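Local coordinates for protein Lhca5 (Dunaliella salina, PDB 6SL5) that binds chlorophylls and carotenoids, probably as a light-harvesting antenna subunit that passes excitation energy to photosystem I, at residues Phe92-Arg97 / Phe109-Tyr113. Numbering follows the deposited sequence.
With CLA (chlorophyll a), chain B.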
loop_
_atom_site.group_PDB
_atom_site.type_symbol
_atom_site.label_atom_id
_atom_site.label_comp_id
_atom_site.label_asym_id
_atom_site.label_seq_id
_atom_site.Cartn_x
_atom_site.Cartn_y
_atom_site.Cartn_z
ATOM N N PHE R 92 32.998 -62.141 -19.909
ATOM C CA PHE R 92 33.149 -63.380 -19.144
ATOM C C PHE R 92 34.422 -63.336 -18.289
ATOM O O PHE R 92 34.389 -63.601 -17.071
ATOM C CB PHE R 92 33.129 -64.559 -20.125
ATOM C CG PHE R 92 33.852 -65.783 -19.659
ATOM C CD1 PHE R 92 35.106 -66.091 -20.169
ATOM C CD2 PHE R 92 33.262 -66.658 -18.762
ATOM C CE1 PHE R 92 35.772 -67.230 -19.770
ATOM C CE2 PHE R 92 33.927 -67.803 -18.353
ATOM C CZ PHE R 92 35.186 -68.085 -18.858
ATOM N N LEU R 93 35.538 -62.932 -18.910
ATOM C CA LEU R 93 36.825 -62.816 -18.225
ATOM C C LEU R 93 36.788 -61.806 -17.070
ATOM O O LEU R 93 37.322 -62.062 -15.980
ATOM C CB LEU R 93 37.869 -62.414 -19.270
ATOM C CG LEU R 93 39.286 -62.041 -18.884
ATOM C CD1 LEU R 93 39.840 -63.221 -18.378
ATOM C CD2 LEU R 93 40.115 -61.629 -20.078
ATOM N N GLU R 94 36.141 -60.656 -17.288
ATOM C CA GLU R 94 36.062 -59.606 -16.277
ATOM C C GLU R 94 35.183 -60.000 -15.109
ATOM O O GLU R 94 35.478 -59.634 -13.963
ATOM C CB GLU R 94 35.548 -58.305 -16.890
ATOM C CG GLU R 94 36.570 -57.510 -17.704
ATOM C CD GLU R 94 37.743 -56.975 -16.901
ATOM O OE1 GLU R 94 38.621 -57.729 -16.444
ATOM O OE2 GLU R 94 37.825 -55.761 -16.750
ATOM N N SER R 95 34.087 -60.720 -15.383
ATOM C CA SER R 95 33.215 -61.175 -14.307
ATOM C C SER R 95 33.972 -62.133 -13.404
ATOM O O SER R 95 33.844 -62.076 -12.169
ATOM C CB SER R 95 31.964 -61.825 -14.888
ATOM O OG SER R 95 31.062 -62.203 -13.868
ATOM N N LYS R 96 34.812 -62.983 -14.013
ATOM C CA LYS R 96 35.631 -63.890 -13.211
ATOM C C LYS R 96 36.650 -63.113 -12.384
ATOM O O LYS R 96 36.901 -63.455 -11.219
ATOM C CB LYS R 96 36.358 -64.913 -14.088
ATOM C CG LYS R 96 35.475 -65.793 -14.961
ATOM C CD LYS R 96 34.278 -66.375 -14.221
ATOM C CE LYS R 96 34.690 -67.429 -13.210
ATOM N NZ LYS R 96 33.549 -68.004 -12.462
ATOM N N ARG R 97 37.240 -62.053 -12.963
ATOM C CA ARG R 97 38.227 -61.261 -12.229
ATOM C C ARG R 97 37.612 -60.548 -11.032
ATOM O O ARG R 97 38.218 -60.490 -9.953
ATOM C CB ARG R 97 38.904 -60.243 -13.137
ATOM C CG ARG R 97 40.032 -59.532 -12.426
ATOM C CD ARG R 97 40.494 -58.347 -13.180
ATOM N NE ARG R 97 39.463 -57.328 -13.300
ATOM C CZ ARG R 97 39.744 -56.114 -13.731
ATOM N NH1 ARG R 97 40.991 -55.875 -14.044
ATOM N NH2 ARG R 97 38.822 -55.171 -13.855
ATOM N N PHE R 109 45.436 -62.604 -12.180
ATOM C CA PHE R 109 45.186 -63.917 -12.751
ATOM C C PHE R 109 44.515 -63.778 -14.094
ATOM O O PHE R 109 43.925 -62.755 -14.397
ATOM C CB PHE R 109 44.308 -64.788 -11.854
ATOM C CG PHE R 109 43.054 -64.126 -11.368
ATOM C CD1 PHE R 109 43.065 -63.341 -10.223
ATOM C CD2 PHE R 109 41.853 -64.336 -12.017
ATOM C CE1 PHE R 109 41.921 -62.750 -9.767
ATOM C CE2 PHE R 109 40.704 -63.752 -11.553
ATOM C CZ PHE R 109 40.743 -62.959 -10.423
ATOM N N ILE R 110 44.590 -64.843 -14.882
ATOM C CA ILE R 110 43.955 -64.900 -16.189
ATOM C C ILE R 110 42.789 -65.874 -16.068
ATOM O O ILE R 110 42.945 -66.984 -15.541
ATOM C CB ILE R 110 44.956 -65.289 -17.296
ATOM C CG1 ILE R 110 44.245 -65.544 -18.629
ATOM C CG2 ILE R 110 45.829 -66.466 -16.889
ATOM C CD1 ILE R 110 43.635 -64.310 -19.239
ATOM N N ASN R 111 41.616 -65.433 -16.516
ATOM C CA ASN R 111 40.341 -66.170 -16.488
ATOM C C ASN R 111 39.954 -66.448 -15.041
ATOM O O ASN R 111 39.822 -65.488 -14.266
ATOM C CB ASN R 111 40.358 -67.384 -17.414
ATOM C CG ASN R 111 38.963 -67.732 -17.895
ATOM O OD1 ASN R 111 37.995 -67.067 -17.522
ATOM N ND2 ASN R 111 38.849 -68.760 -18.727
ATOM N N SER R 112 39.736 -67.701 -14.647
ATOM C CA SER R 112 39.307 -68.050 -13.294
ATOM C C SER R 112 40.379 -68.887 -12.618
ATOM O O SER R 112 40.315 -70.117 -12.634
ATOM C CB SER R 112 38.032 -68.791 -13.375
ATOM O OG SER R 112 38.202 -69.996 -14.097
ATOM N N TYR R 113 41.362 -68.217 -12.012
ATOM C CA TYR R 113 42.454 -68.893 -11.310
ATOM C C TYR R 113 42.996 -67.981 -10.210
ATOM O O TYR R 113 44.145 -67.547 -10.287
ATOM C CB TYR R 113 43.588 -69.255 -12.276
ATOM C CG TYR R 113 43.322 -70.354 -13.279
ATOM C CD1 TYR R 113 43.540 -71.685 -12.952
ATOM C CD2 TYR R 113 42.890 -70.056 -14.569
ATOM C CE1 TYR R 113 43.311 -72.695 -13.872
ATOM C CE2 TYR R 113 42.653 -71.057 -15.494
ATOM C CZ TYR R 113 42.867 -72.372 -15.140
ATOM O OH TYR R 113 42.635 -73.367 -16.062
HETATM MG MG CLA B . 37.449 -52.837 -16.667
HETATM C CHA CLA B . 38.478 -51.595 -13.632
HETATM C CHB CLA B . 34.503 -53.897 -15.248
HETATM C CHC CLA B . 36.538 -53.985 -19.597
HETATM C CHD CLA B . 40.518 -51.966 -18.061
HETATM N NA CLA B . 36.557 -52.753 -14.666
HETATM C C1A CLA B . 37.106 -52.225 -13.588
HETATM C C2A CLA B . 36.143 -52.292 -12.440
HETATM C C3A CLA B . 34.983 -53.113 -12.958
HETATM C C4A CLA B . 35.354 -53.263 -14.372
HETATM C CMA CLA B . 34.665 -54.345 -12.139
HETATM C CAA CLA B . 35.697 -50.854 -12.178
HETATM C CBA CLA B . 34.284 -50.686 -11.658
HETATM C CGA CLA B . 33.516 -50.084 -12.782
HETATM O O1A CLA B . 32.390 -50.476 -12.963
HETATM O O2A CLA B . 34.093 -49.202 -13.556
HETATM N NB CLA B . 35.781 -53.776 -17.314
HETATM C C1B CLA B . 34.697 -54.147 -16.597
HETATM C C2B CLA B . 33.730 -54.784 -17.419
HETATM C C3B CLA B . 34.309 -54.821 -18.670
HETATM C C4B CLA B . 35.616 -54.173 -18.570
HETATM C CMB CLA B . 32.419 -55.283 -16.864
HETATM C CAB CLA B . 33.833 -55.361 -19.968
HETATM C CBB CLA B . 32.415 -55.771 -20.293
HETATM N NC CLA B . 38.338 -52.796 -18.564
HETATM C C1C CLA B . 37.788 -53.337 -19.631
HETATM C C2C CLA B . 38.611 -53.165 -20.844
HETATM C C3C CLA B . 39.709 -52.483 -20.426
HETATM C C4C CLA B . 39.538 -52.274 -18.987
HETATM C CMC CLA B . 38.309 -53.618 -22.238
HETATM C CAC CLA B . 40.821 -52.077 -21.362
HETATM C CBC CLA B . 41.117 -50.598 -21.376
HETATM N ND CLA B . 39.146 -52.113 -16.076
HETATM C C1D CLA B . 40.243 -51.694 -16.724
HETATM C C2D CLA B . 41.039 -50.856 -15.923
HETATM C C3D CLA B . 40.362 -50.839 -14.707
HETATM C C4D CLA B . 39.221 -51.600 -14.805
HETATM C CMD CLA B . 42.305 -50.190 -16.294
HETATM C CAD CLA B . 40.414 -50.350 -13.371
HETATM O OBD CLA B . 41.343 -49.749 -12.976
HETATM C CBD CLA B . 39.246 -50.844 -12.569
HETATM C CGD CLA B . 39.447 -51.749 -11.375
HETATM O O1D CLA B . 39.401 -51.321 -10.241
HETATM O O2D CLA B . 39.554 -53.055 -11.505
HETATM C CED CLA B . 38.710 -53.759 -10.605
HETATM C C1 CLA B . 33.140 -48.259 -14.112
#
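Asn111 is the residue of the 109-113 loop that engages helix 81-104 most fully, lying against Phe92 and Leu93 on one turn and Lys96 on the next. Its amide comes up to the outer end of the Phe92 ring, with OD1 3.2 Å from CE1 and the two planes 77° apart, so this is van der Waals contact rather than stacking. From the same turn, Leu93 sends CD1 to the loop backbone, 3.4 Å from Asn111 N, and the same methyl meets Ile110 CD1. Lys96 packs along the asparagine: its CB is 3.5 Å from Asn111 O, then the chain folds at chi2 and chi3 and lays CE 3.6 Å from Ser112 CB. Beyond that, NZ makes a long, weak ion pair with Glu99.

Phe109 brings the end of its ring against the helix backbone at Lys96 and Arg97, with CZ 3.5 Å from Arg97 CA, and the Lys96 carbonyl oxygen lies at the ring edge, close to its plane. Opposite its backbone N across the CA-CB bond (chi1 -173°), CG of Arg97 carries the guanidinium away from the loop to the chlorophyll a, where NH2 is 3.2 Å from CLA O2D. Glu94 OE2, 3.1 Å from Arg97 NH2, forms a salt bridge through charge alone, since it stands well out of the guanidinium plane. Glu94 OE2 also lies 2.9 Å from the chlorophyll magnesium.

Arg97 also touches Tyr42 and Val46 of helix 34-63, while the carbonyl of Phe109 hydrogen-bonds a lutein. The loop thus packs on one face of helix 81-104 and the chlorophyll lies against the opposite face; a glutamate at the magnesium, paired with an arginine three residues on in the same helix, is as seen at the middle helix of the light-harvesting chlorophyll a/b-binding fold.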